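Local coordinates for protein 4-hydroxybutyrate CoA-transferase (Porphyromonas gingivalis, PDB 3D3U) that probably transfers coenzyme A between an acyl-CoA and a carboxylate such as acetate or 4-hydroxybutyrate, at residues E16-S21 with Y45-K50; D20-G25 with L117-V122; L215-I220 with M240-V245; R247-G252 with Y278-N283; M316-Q321 with A409-A414. One frame throughout, in Å; residues are numbered along the deposited sequence.

Interaction 1: residues E16-S21 with Y45-K50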
# COMPACT_ATOMS: atom_id res chain seq x y z
N GLU A 16 -23.34 7.12 19.67
CA GLU A 16 -24.60 7.50 19.08
C GLU A 16 -24.56 7.17 17.60
O GLU A 16 -25.58 6.68 17.02
CB GLU A 16 -24.89 8.94 19.30
CG GLU A 16 -24.83 9.46 20.70
CD GLU A 16 -24.74 10.99 20.68
OE1 GLU A 16 -23.78 11.56 20.06
OE2 GLU A 16 -25.65 11.66 21.26
N ALA A 17 -23.41 7.41 16.98
CA ALA A 17 -23.25 6.98 15.56
C ALA A 17 -23.27 5.43 15.27
O ALA A 17 -23.99 4.99 14.41
CB ALA A 17 -22.10 7.63 14.93
N VAL A 18 -22.52 4.64 16.02
CA VAL A 18 -22.76 3.19 16.00
C VAL A 18 -24.24 2.85 16.15
O VAL A 18 -24.85 2.15 15.33
CB VAL A 18 -22.05 2.46 17.18
CG1 VAL A 18 -22.53 1.09 17.32
CG2 VAL A 18 -20.61 2.43 17.00
N VAL A 19 -24.83 3.32 17.22
CA VAL A 19 -26.18 2.86 17.34
C VAL A 19 -27.10 3.26 16.21
O VAL A 19 -27.86 2.42 15.81
CB VAL A 19 -26.82 3.16 18.63
CG1 VAL A 19 -28.24 2.68 18.57
CG2 VAL A 19 -26.05 2.44 19.70
N ASP A 20 -27.05 4.50 15.70
CA ASP A 20 -28.02 4.96 14.67
C ASP A 20 -27.64 4.46 13.31
O ASP A 20 -28.47 4.25 12.47
CB ASP A 20 -28.23 6.49 14.65
CG ASP A 20 -28.91 7.02 15.99
OD1 ASP A 20 -30.15 6.67 16.16
OD2 ASP A 20 -28.32 7.68 16.96
N SER A 21 -26.37 4.25 13.08
CA SER A 21 -26.01 3.88 11.76
C SER A 21 -25.96 2.37 11.62
O SER A 21 -25.86 1.92 10.51
CB SER A 21 -24.65 4.43 11.43
OG SER A 21 -23.66 3.63 12.10
N TYR A 45 -17.50 -2.16 20.21
CA TYR A 45 -17.31 -2.96 21.43
C TYR A 45 -18.29 -2.59 22.58
O TYR A 45 -19.12 -3.42 23.01
CB TYR A 45 -15.91 -2.83 21.99
CG TYR A 45 -15.67 -3.83 23.04
CD1 TYR A 45 -15.26 -5.13 22.69
CD2 TYR A 45 -15.88 -3.54 24.38
CE1 TYR A 45 -15.01 -6.11 23.65
CE2 TYR A 45 -15.67 -4.52 25.34
CZ TYR A 45 -15.24 -5.83 24.98
OH TYR A 45 -15.01 -6.85 25.93
N ARG A 46 -18.20 -1.37 23.09
CA ARG A 46 -19.14 -0.98 24.12
C ARG A 46 -20.60 -1.25 23.78
O ARG A 46 -21.33 -1.63 24.65
CB ARG A 46 -19.01 0.48 24.42
CG ARG A 46 -17.66 0.89 24.83
CD ARG A 46 -17.69 2.24 25.42
NE ARG A 46 -17.88 3.12 24.34
CZ ARG A 46 -16.88 3.62 23.64
NH1 ARG A 46 -15.59 3.31 23.97
NH2 ARG A 46 -17.21 4.42 22.58
N GLN A 47 -21.03 -1.01 22.53
CA GLN A 47 -22.42 -1.13 22.17
C GLN A 47 -22.76 -2.50 21.68
O GLN A 47 -23.82 -2.64 21.10
CB GLN A 47 -22.86 -0.09 21.12
CG GLN A 47 -22.68 1.39 21.59
CD GLN A 47 -23.49 1.76 22.84
OE1 GLN A 47 -24.72 1.53 22.86
NE2 GLN A 47 -22.81 2.30 23.91
N ARG A 48 -21.91 -3.52 21.90
CA ARG A 48 -22.14 -4.88 21.30
C ARG A 48 -23.50 -5.56 21.51
O ARG A 48 -24.01 -6.33 20.67
CB ARG A 48 -21.09 -5.85 21.71
CG ARG A 48 -21.07 -6.16 23.10
CD ARG A 48 -19.68 -6.71 23.44
NE ARG A 48 -19.52 -7.38 24.74
CZ ARG A 48 -18.85 -6.89 25.77
NH1 ARG A 48 -18.70 -7.59 26.88
NH2 ARG A 48 -18.30 -5.71 25.66
N GLU A 49 -24.11 -5.22 22.63
CA GLU A 49 -25.21 -5.97 23.19
C GLU A 49 -26.38 -5.50 22.36
O GLU A 49 -27.39 -6.16 22.32
CB GLU A 49 -25.29 -5.62 24.69
CG GLU A 49 -23.87 -5.14 25.30
CD GLU A 49 -23.26 -6.11 26.42
OE1 GLU A 49 -24.09 -6.92 27.00
OE2 GLU A 49 -22.01 -6.07 26.77
N LYS A 50 -26.22 -4.38 21.65
CA LYS A 50 -27.25 -3.94 20.73
C LYS A 50 -27.03 -4.29 19.27
O LYS A 50 -28.01 -4.29 18.52
CB LYS A 50 -27.43 -2.46 20.72
CG LYS A 50 -27.45 -1.87 21.99
CD LYS A 50 -27.71 -0.35 21.86
CE LYS A 50 -27.70 0.36 23.23
NZ LYS A 50 -28.38 -0.53 24.25
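V18 and V19, on one side of helix 14-21, meet Q47 and K50 where helix 38-46 runs out. In this Rossmann-like N-terminal domain, helix 14-21 thus meets the residues just past the C-terminal end of helix 38-46. Helix 38-46 belongs to the beta-alpha-beta crossover from strand 27-30 to strand 54-57, while helix 14-21 packs beside it and reaches strand 176-180 through A17.

The main pair is V19 with Q47, whose side chains lie at about a right angle to each other. V19 presents its CG2 branch, the methyl placed beside the backbone N because CG1 stands anti to that N (chi1 177°). The Q47 chain is bent at chi2 (chi1 and chi2 both near -60°), which brings its amide beside this methyl. The result is that V19 CG2 lies 4.0 Å from Q47 CG and 3.5 Å from Q47 OE1, a methyl against a carbonyl oxygen. The other end of the amide, NE2, is hydrogen-bonded to D15, which also forms a salt bridge with R46 and probably helps to fix the turn of the amide.

V18 approaches more obliquely and nearer the Q47 backbone, with V18 CG1 4.0 Å from Q47 CB. Its side chain also rests on F40, A43 and M44, so it is the deeper of the two valines. Further along helix 14-21, S21 OG donates to A17 O over 2.7 Å, from above the carbonyl plane. The extended aliphatic part of K50 passes V19, with K50 CD 3.9 Å from V19 CG2.

Interaction 2: residues D20-G25 with L117-V122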
# COMPACT_ATOMS: atom_id res chain seq x y z
N ASP A 20 -27.05 4.50 15.70
CA ASP A 20 -28.02 4.96 14.67
C ASP A 20 -27.64 4.46 13.31
O ASP A 20 -28.47 4.25 12.47
CB ASP A 20 -28.23 6.49 14.65
CG ASP A 20 -28.91 7.02 15.99
OD1 ASP A 20 -30.15 6.67 16.16
OD2 ASP A 20 -28.32 7.68 16.96
N SER A 21 -26.37 4.25 13.08
CA SER A 21 -26.01 3.88 11.76
C SER A 21 -25.96 2.37 11.62
O SER A 21 -25.86 1.92 10.51
CB SER A 21 -24.65 4.43 11.43
OG SER A 21 -23.66 3.63 12.10
N LEU A 22 -26.02 1.58 12.68
CA LEU A 22 -25.76 0.18 12.46
C LEU A 22 -26.92 -0.68 12.64
O LEU A 22 -26.98 -1.50 13.60
CB LEU A 22 -24.65 -0.32 13.36
CG LEU A 22 -23.27 0.22 12.97
CD1 LEU A 22 -22.17 -0.62 13.50
CD2 LEU A 22 -23.17 0.28 11.45
N LYS A 23 -27.85 -0.56 11.71
CA LYS A 23 -29.07 -1.36 11.77
C LYS A 23 -28.71 -2.88 11.70
O LYS A 23 -27.73 -3.25 11.04
CB LYS A 23 -30.09 -0.88 10.68
CG LYS A 23 -30.61 0.51 10.94
CD LYS A 23 -30.71 0.65 12.52
CE LYS A 23 -31.21 2.07 13.12
NZ LYS A 23 -32.34 2.74 12.28
N PRO A 24 -29.48 -3.74 12.39
CA PRO A 24 -29.35 -5.19 12.20
C PRO A 24 -29.14 -5.62 10.72
O PRO A 24 -29.66 -5.03 9.77
CB PRO A 24 -30.69 -5.72 12.72
CG PRO A 24 -31.21 -4.73 13.61
CD PRO A 24 -30.49 -3.43 13.41
N GLY A 25 -28.33 -6.64 10.53
CA GLY A 25 -27.95 -7.02 9.19
C GLY A 25 -27.18 -6.02 8.34
O GLY A 25 -27.00 -6.31 7.20
N LEU A 117 -21.95 -2.52 0.30
CA LEU A 117 -21.71 -1.69 1.47
C LEU A 117 -22.87 -0.73 1.74
O LEU A 117 -23.39 -0.04 0.84
CB LEU A 117 -20.37 -0.97 1.28
CG LEU A 117 -20.29 0.53 1.25
CD1 LEU A 117 -19.26 0.92 2.24
CD2 LEU A 117 -19.94 1.11 -0.09
N ASP A 118 -23.29 -0.70 2.98
CA ASP A 118 -24.33 0.16 3.39
C ASP A 118 -23.77 1.46 4.05
O ASP A 118 -24.32 2.59 3.82
CB ASP A 118 -25.20 -0.62 4.40
CG ASP A 118 -26.13 -1.64 3.74
OD1 ASP A 118 -26.69 -1.32 2.62
OD2 ASP A 118 -26.35 -2.78 4.29
N VAL A 119 -22.76 1.28 4.93
CA VAL A 119 -22.10 2.37 5.64
C VAL A 119 -20.59 2.28 5.45
O VAL A 119 -20.02 1.23 5.61
CB VAL A 119 -22.46 2.42 7.20
CG1 VAL A 119 -22.92 1.13 7.70
CG2 VAL A 119 -21.28 2.92 8.11
N ALA A 120 -19.95 3.39 5.15
CA ALA A 120 -18.52 3.47 5.08
C ALA A 120 -17.99 4.21 6.32
O ALA A 120 -18.34 5.35 6.54
CB ALA A 120 -18.11 4.20 3.74
N VAL A 121 -17.16 3.59 7.13
CA VAL A 121 -16.63 4.28 8.30
C VAL A 121 -15.18 4.68 8.09
O VAL A 121 -14.38 3.81 8.07
CB VAL A 121 -16.71 3.45 9.57
CG1 VAL A 121 -16.01 4.14 10.75
CG2 VAL A 121 -18.09 3.34 9.89
N VAL A 122 -14.87 5.97 7.95
CA VAL A 122 -13.56 6.46 7.61
C VAL A 122 -13.04 7.45 8.61
O VAL A 122 -13.77 8.06 9.40
CB VAL A 122 -13.55 7.21 6.25
CG1 VAL A 122 -14.09 6.36 5.13
CG2 VAL A 122 -14.31 8.50 6.33
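The contact of L22 with V119 is a small, buried apolar one, where the end of helix 14-21 packs on a face of the parallel sheet, at V119, the first residue of strand 119-125. Only 107 Å² is buried between the two segments, and the touching residues S21, L22 and V119 are all shielded from solvent.

L22 is the first residue after helix 14-21 to leave helical backbone angles. Its CA-CB bond does not aim at the strand; the end of the side chain does the reaching. With CG anti to the carbonyl carbon (chi1 -71°), the branch is carried forward until L22 CD2 lies 3.9 Å from V119 CG1. The two side chains are at about a right angle, a single methyl against a single methyl. The same V119 methyl also faces the backbone at the helix end, with V119 CG1 4.1 Å from S21 O, so it lies against the turn by which the chain leaves the helix.

L22 and V119 both touch V28 of strand 27-30, the strand into which segment 20-25 leads, and the backbones of V119 and V121 bond to V29 of that strand. V153 of strand 151-157 lies against V119 and S21, while F40 of helix 38-46 touches S21, and M44 touches L22. A helix layer seated on a parallel sheet of order 3-2-1-4-5-6, touching its central strands, is the arrangement of a Rossmann-like fold.

Interaction 3: residues L215-I220 with M240-V245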
# COMPACT_ATOMS: atom_id res chain seq x y z
N LEU A 215 8.26 1.31 -4.85
CA LEU A 215 8.71 0.31 -3.88
C LEU A 215 7.79 0.02 -2.69
O LEU A 215 6.94 0.80 -2.37
CB LEU A 215 10.11 0.65 -3.35
CG LEU A 215 10.67 2.02 -3.02
CD1 LEU A 215 11.17 1.91 -1.60
CD2 LEU A 215 11.84 2.29 -3.89
N GLY A 216 7.98 -1.09 -2.00
CA GLY A 216 7.29 -1.24 -0.72
C GLY A 216 7.84 -0.46 0.47
O GLY A 216 8.39 0.65 0.33
N ILE A 217 7.62 -1.05 1.65
CA ILE A 217 8.07 -0.58 2.99
C ILE A 217 8.73 -1.77 3.76
O ILE A 217 8.18 -2.85 3.83
CB ILE A 217 6.87 0.03 3.81
CG1 ILE A 217 6.22 -0.97 4.78
CG2 ILE A 217 5.83 0.61 2.91
CD1 ILE A 217 5.32 -2.05 4.15
N GLY A 218 9.91 -1.59 4.34
CA GLY A 218 10.61 -2.73 4.88
C GLY A 218 12.09 -2.62 4.63
O GLY A 218 12.52 -1.88 3.77
N GLY A 219 12.86 -3.37 5.39
CA GLY A 219 14.26 -3.54 5.06
C GLY A 219 14.65 -3.31 3.58
O GLY A 219 15.45 -2.36 3.28
N ILE A 220 14.13 -4.16 2.65
CA ILE A 220 14.54 -4.05 1.25
C ILE A 220 14.35 -2.60 0.68
O ILE A 220 15.36 -1.95 0.25
CB ILE A 220 13.92 -5.14 0.40
CG1 ILE A 220 14.63 -6.48 0.66
CG2 ILE A 220 14.09 -4.84 -1.04
CD1 ILE A 220 13.76 -7.49 1.56
N MET A 240 2.44 2.65 -1.82
CA MET A 240 2.55 3.22 -0.42
C MET A 240 3.89 3.74 -0.06
O MET A 240 4.82 3.41 -0.69
CB MET A 240 2.14 2.23 0.66
CG MET A 240 2.98 0.99 0.67
SD MET A 240 2.13 -0.42 1.57
CE MET A 240 0.71 -1.00 0.54
N PHE A 241 4.02 4.55 0.94
CA PHE A 241 5.38 4.82 1.27
C PHE A 241 5.55 5.18 2.72
O PHE A 241 4.52 5.47 3.41
CB PHE A 241 6.01 5.86 0.33
CG PHE A 241 5.50 7.21 0.50
CD1 PHE A 241 4.62 7.73 -0.42
CD2 PHE A 241 5.83 7.95 1.63
CE1 PHE A 241 4.03 9.05 -0.24
CE2 PHE A 241 5.29 9.27 1.83
CZ PHE A 241 4.39 9.83 0.86
N THR A 242 6.82 5.12 3.20
CA THR A 242 7.13 5.46 4.64
C THR A 242 8.15 6.60 4.76
O THR A 242 8.44 7.35 3.81
CB THR A 242 7.72 4.27 5.51
OG1 THR A 242 7.33 2.97 5.03
CG2 THR A 242 7.27 4.32 7.02
N ASP A 243 8.75 6.64 5.94
CA ASP A 243 9.80 7.61 6.26
C ASP A 243 10.91 7.63 5.28
O ASP A 243 11.55 8.61 5.23
CB ASP A 243 10.38 7.37 7.63
CG ASP A 243 9.33 7.39 8.72
OD1 ASP A 243 9.65 7.96 9.79
OD2 ASP A 243 8.17 6.87 8.60
N GLY A 244 11.14 6.57 4.51
CA GLY A 244 12.32 6.53 3.63
C GLY A 244 12.22 7.58 2.55
O GLY A 244 13.17 8.36 2.25
N VAL A 245 11.01 7.65 2.02
CA VAL A 245 10.67 8.64 0.99
C VAL A 245 10.89 10.08 1.42
O VAL A 245 11.30 10.91 0.57
CB VAL A 245 9.23 8.43 0.49
CG1 VAL A 245 8.83 9.46 -0.61
CG2 VAL A 245 9.17 7.05 -0.09
O HOH W 1 8.25 3.38 0.62
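I217 overlaps M240 and T242 with its CB and CG2, bringing together two loops that follow adjacent parallel strands of the large mixed sheet, in a Rossmann-like alpha/beta fold. The loop with I217 follows strand 212-215 and the one with M240 and T242 follows its neighbour, strand 235-237; each continues into a helix, 219-226 and 243-251, so both lie at the C-terminal ends of their strands.

I217 CG2 meets both residues. It lies 3.6 Å from M240 CG, the two side chains meeting at a slant, and M240 SD is farther off at 4.1 Å from I217 CG2. The M240 chain is placed for this by chi1 61°, which puts CG between the backbone N and the carbonyl carbon. T242 comes in at about a right angle to I217, its OG1 lying beside CB and CG2, 3.5 Å from I217 CG2, a van der Waals approach. M240 also touches L270 and F272.

G216 and G218 flank I217, and the backbone angles of G218 (phi 141°) in themselves call for glycine. A water spans the two loops, donating to G216 O at 2.7 Å and accepting a weak bond from T242 N at 3.4 Å.

Interaction 4: residues R247-G252 with Y278-N283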
# COMPACT_ATOMS: atom_id res chain seq x y z
N ARG A 247 12.91 11.20 3.63
CA ARG A 247 14.31 11.31 3.79
C ARG A 247 14.96 11.72 2.42
O ARG A 247 15.87 12.58 2.32
CB ARG A 247 14.79 9.90 4.27
CG ARG A 247 15.87 9.94 5.33
CD ARG A 247 17.19 9.18 4.99
NE ARG A 247 17.04 8.02 4.08
CZ ARG A 247 16.57 6.87 4.48
NH1 ARG A 247 16.22 6.74 5.75
NH2 ARG A 247 16.44 5.87 3.63
N MET A 248 14.52 11.09 1.35
CA MET A 248 15.16 11.34 0.14
C MET A 248 14.57 12.58 -0.48
O MET A 248 15.25 13.28 -1.24
CB MET A 248 14.89 10.19 -0.75
CG MET A 248 15.37 8.96 -0.22
SD MET A 248 17.14 8.79 -0.50
CE MET A 248 17.40 7.71 1.01
N ILE A 249 13.30 12.85 -0.22
CA ILE A 249 12.73 14.06 -0.71
C ILE A 249 13.55 15.12 -0.06
O ILE A 249 14.11 15.94 -0.74
CB ILE A 249 11.28 14.20 -0.37
CG1 ILE A 249 10.50 13.14 -1.14
CG2 ILE A 249 10.85 15.70 -0.69
CD1 ILE A 249 9.05 13.02 -0.76
N ARG A 250 13.68 15.00 1.26
CA ARG A 250 14.56 15.84 2.06
C ARG A 250 15.98 16.04 1.50
O ARG A 250 16.42 17.16 1.41
CB ARG A 250 14.66 15.27 3.46
CG ARG A 250 14.38 16.26 4.48
CD ARG A 250 12.96 16.28 4.87
NE ARG A 250 12.77 15.66 6.16
CZ ARG A 250 12.01 16.16 7.14
NH1 ARG A 250 11.34 17.33 6.98
NH2 ARG A 250 11.92 15.47 8.29
N LYS A 251 16.70 14.99 1.11
CA LYS A 251 18.09 15.16 0.64
C LYS A 251 18.10 15.78 -0.74
O LYS A 251 19.13 16.04 -1.25
CB LYS A 251 18.84 13.83 0.62
CG LYS A 251 19.14 13.16 1.99
CD LYS A 251 19.19 11.61 1.86
CE LYS A 251 20.30 10.90 2.67
NZ LYS A 251 20.32 11.36 4.08
N GLY A 252 16.97 15.99 -1.38
CA GLY A 252 17.02 16.52 -2.77
C GLY A 252 16.97 15.48 -3.91
O GLY A 252 16.75 15.81 -5.07
N TYR A 278 4.06 11.92 9.48
CA TYR A 278 2.74 12.58 9.50
C TYR A 278 2.89 14.05 9.51
O TYR A 278 2.35 14.71 8.60
CB TYR A 278 1.81 12.08 10.60
CG TYR A 278 1.69 10.56 10.56
CD1 TYR A 278 1.67 9.88 9.34
CD2 TYR A 278 1.66 9.79 11.72
CE1 TYR A 278 1.63 8.50 9.27
CE2 TYR A 278 1.61 8.38 11.65
CZ TYR A 278 1.60 7.74 10.41
OH TYR A 278 1.54 6.35 10.29
N ASP A 279 3.68 14.58 10.44
CA ASP A 279 3.93 16.02 10.32
C ASP A 279 4.55 16.55 9.04
O ASP A 279 4.31 17.69 8.73
CB ASP A 279 4.72 16.68 11.47
CG ASP A 279 4.34 16.17 12.80
OD1 ASP A 279 3.24 15.62 12.90
OD2 ASP A 279 5.11 16.25 13.79
N PHE A 280 5.37 15.78 8.34
CA PHE A 280 5.94 16.23 7.05
C PHE A 280 4.86 16.24 5.95
O PHE A 280 4.75 17.21 5.13
CB PHE A 280 7.07 15.30 6.63
CG PHE A 280 7.66 15.55 5.24
CD1 PHE A 280 8.58 16.60 5.01
CD2 PHE A 280 7.41 14.64 4.17
CE1 PHE A 280 9.18 16.82 3.71
CE2 PHE A 280 8.03 14.87 2.89
CZ PHE A 280 8.93 15.98 2.69
N VAL A 281 4.05 15.19 5.89
CA VAL A 281 3.08 15.17 4.78
C VAL A 281 1.88 16.12 4.98
O VAL A 281 1.15 16.50 4.02
CB VAL A 281 2.65 13.76 4.43
CG1 VAL A 281 3.96 12.90 4.24
CG2 VAL A 281 1.60 13.19 5.47
N ASN A 282 1.70 16.54 6.22
CA ASN A 282 0.60 17.41 6.45
C ASN A 282 0.78 18.67 5.61
O ASN A 282 1.81 19.32 5.68
CB ASN A 282 0.52 17.68 7.91
CG ASN A 282 -0.74 18.39 8.29
OD1 ASN A 282 -1.69 18.49 7.52
ND2 ASN A 282 -0.76 18.90 9.51
N ASN A 283 -0.20 18.95 4.76
CA ASN A 283 -0.33 20.26 4.09
C ASN A 283 0.90 20.46 3.29
O ASN A 283 1.60 21.43 3.49
CB ASN A 283 -0.37 21.40 5.10
CG ASN A 283 -1.74 21.79 5.43
OD1 ASN A 283 -2.54 22.06 4.53
ND2 ASN A 283 -2.08 21.80 6.72
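F280 is the side chain on which both I249 and R250 converge. I249 arrives at the rim of the ring, in its plane, with I249 CG2 3.9 Å from F280 CZ. R250 comes to the neighbouring part of the same ring: R250 NH1 is 3.5 Å from F280 CD1, and the methylene CD is 4.0 Å from F280 CE1. Guanidinium and ring planes are 65° apart and the approach is oblique. Along their lengths the two side chains run alongside each other, antiparallel.

The ring can span the gap because F280 CG stands anti to its backbone N (chi1 174°), and its CA-CB bond points toward the other helix; R250 and F280 CA atoms, the nearest pair of the two segments, are 10.0 Å apart. R250 bends at chi2 and chi3, and its NH2 is held in a salt bridge by E276, one turn before F280. E276 and F280, from one helix, both meet this arginine.

Helices 243-251 and 275-281 belong to successive beta-alpha-beta crossovers between the parallel strands 235-237, 266-268 and 287-289; helix 243-251 also touches helix 219-226, where R247 and M248 lie on L225.

Interaction 5: residues M316-Q321 with A409-A414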
# COMPACT_ATOMS: atom_id res chain seq x y z
N MET A 316 10.50 -18.32 -5.04
CA MET A 316 10.49 -18.29 -6.45
C MET A 316 11.03 -19.57 -6.96
O MET A 316 11.69 -20.31 -6.22
CB MET A 316 11.41 -17.23 -6.92
CG MET A 316 11.73 -17.37 -8.41
SD MET A 316 11.51 -15.68 -9.11
CE MET A 316 12.67 -15.65 -10.36
N ASP A 317 10.79 -19.85 -8.23
CA ASP A 317 11.24 -21.17 -8.74
C ASP A 317 12.27 -21.09 -9.86
O ASP A 317 12.55 -20.02 -10.37
CB ASP A 317 10.07 -22.10 -9.09
CG ASP A 317 9.35 -21.74 -10.42
OD1 ASP A 317 9.66 -20.73 -11.14
OD2 ASP A 317 8.42 -22.47 -10.83
N LEU A 318 12.83 -22.23 -10.24
CA LEU A 318 13.85 -22.27 -11.30
C LEU A 318 13.40 -21.75 -12.69
O LEU A 318 14.15 -21.87 -13.67
CB LEU A 318 14.42 -23.68 -11.45
CG LEU A 318 15.36 -24.19 -10.35
CD1 LEU A 318 16.03 -25.51 -10.78
CD2 LEU A 318 16.39 -23.15 -9.99
N MET A 319 12.23 -21.11 -12.73
CA MET A 319 11.50 -20.81 -13.95
C MET A 319 10.99 -19.37 -13.98
O MET A 319 10.69 -18.82 -15.04
CB MET A 319 10.29 -21.69 -13.98
CG MET A 319 9.71 -21.85 -15.33
SD MET A 319 9.78 -23.63 -15.68
CE MET A 319 9.37 -24.54 -14.13
N GLY A 320 10.83 -18.74 -12.83
CA GLY A 320 10.48 -17.34 -12.88
C GLY A 320 9.14 -17.06 -12.28
O GLY A 320 8.43 -16.13 -12.66
N GLN A 321 8.81 -17.87 -11.29
CA GLN A 321 7.49 -17.92 -10.83
C GLN A 321 7.42 -17.80 -9.30
O GLN A 321 8.08 -18.59 -8.58
CB GLN A 321 6.94 -19.21 -11.38
CG GLN A 321 7.12 -19.27 -12.87
CD GLN A 321 6.32 -20.41 -13.53
OE1 GLN A 321 6.30 -21.53 -12.99
NE2 GLN A 321 5.67 -20.14 -14.70
N ALA A 409 20.64 -18.62 -14.18
CA ALA A 409 21.16 -17.33 -14.00
C ALA A 409 20.71 -17.02 -12.60
O ALA A 409 21.32 -16.21 -11.84
CB ALA A 409 20.55 -16.39 -14.97
N LEU A 410 19.58 -17.65 -12.24
CA LEU A 410 18.98 -17.52 -10.90
C LEU A 410 19.87 -18.26 -9.92
O LEU A 410 20.24 -17.71 -8.87
CB LEU A 410 17.65 -18.26 -10.86
CG LEU A 410 16.33 -17.59 -10.60
CD1 LEU A 410 16.56 -16.30 -9.84
CD2 LEU A 410 15.59 -17.33 -11.90
N THR A 411 20.18 -19.52 -10.27
CA THR A 411 20.95 -20.39 -9.40
C THR A 411 22.24 -19.69 -8.96
O THR A 411 22.73 -19.89 -7.87
CB THR A 411 21.30 -21.69 -10.14
OG1 THR A 411 20.14 -22.51 -10.21
CG2 THR A 411 22.36 -22.51 -9.38
N ALA A 412 22.79 -18.90 -9.88
CA ALA A 412 23.95 -18.12 -9.63
C ALA A 412 23.67 -17.13 -8.51
O ALA A 412 24.58 -16.87 -7.79
CB ALA A 412 24.55 -17.45 -10.95
N ILE A 413 22.48 -16.59 -8.32
CA ILE A 413 22.30 -15.69 -7.16
C ILE A 413 21.63 -16.27 -5.86
O ILE A 413 21.39 -15.53 -4.85
CB ILE A 413 21.49 -14.49 -7.54
CG1 ILE A 413 20.05 -14.88 -7.66
CG2 ILE A 413 22.07 -13.90 -8.81
CD1 ILE A 413 19.24 -13.77 -7.88
N ALA A 414 21.31 -17.56 -5.93
CA ALA A 414 20.94 -18.35 -4.79
C ALA A 414 22.03 -18.44 -3.73
O ALA A 414 23.23 -18.23 -3.98
CB ALA A 414 20.60 -19.81 -5.27
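M316, which touches L410 of the facing helix, begins the segment. Its chain starts with CG anti to the backbone N and bends at chi2 and chi3, carrying the terminal methyl to the leucine: M316 CE is 3.7 Å from L410 CD2 and 4.0 Å from L410 CD1, so it lies against both branches, with the side chains at about a right angle. V389 touches M316 and L410 alike, and L398 also lies on M316.

The D317 CA-CB bond points away from the helix, but the backbone oxygen faces it, with D317 O 4.3 Å from L410 CD2. D317 OD1 takes weak bonds from turn amides, 2.9 Å from G320 N and 3.0 Å from Q321 N, and a third, less sure, from M319 N.

Strand 316-317 pairs in parallel with strand 369-370, a two-stranded sheet apart from the large mixed sheet of the C-terminal, Rossmann-like part; helix 403-413, which follows strand 394-397 of that mixed sheet, packs against strand 316-317 and its following turn. L318 comes next along the segment. The end of its side chain slants across T411, L318 CD2 being 3.8 Å from T411 OG1, a hydroxyl already bonded to A407 O one turn back in the helix. L422 of helix 418-427 touches both.

In the turn, G320 has a positive phi (117°) that suits glycine, and G320 N bonds to D317 O. Q321 then brings the chain back beside D317, where Q321 O receives a weak bond from D317 N over 3.0 Å.

Interactions 1 and 2 start from the same stretch, sharing D20 and S21; their centres are 10 Å apart, so helix 14-21 meets the end of helix 38-46 with V18 and V19, and the sheet where the chain leaves it. Interactions 3 and 4 adjoin in sequence along helix 243-251, with centres 13 Å apart, and lie in the loops and helices that connect strands of the larger sheet. Between the two groups the nearest atoms are about 15 Å apart, for interactions 2 and 4. Interaction 5 lies farther along: its nearest atoms are about 12 Å from interaction 3, whereas its centre is 53 Å from that of interaction 1, on the opposite side of the chain's centre.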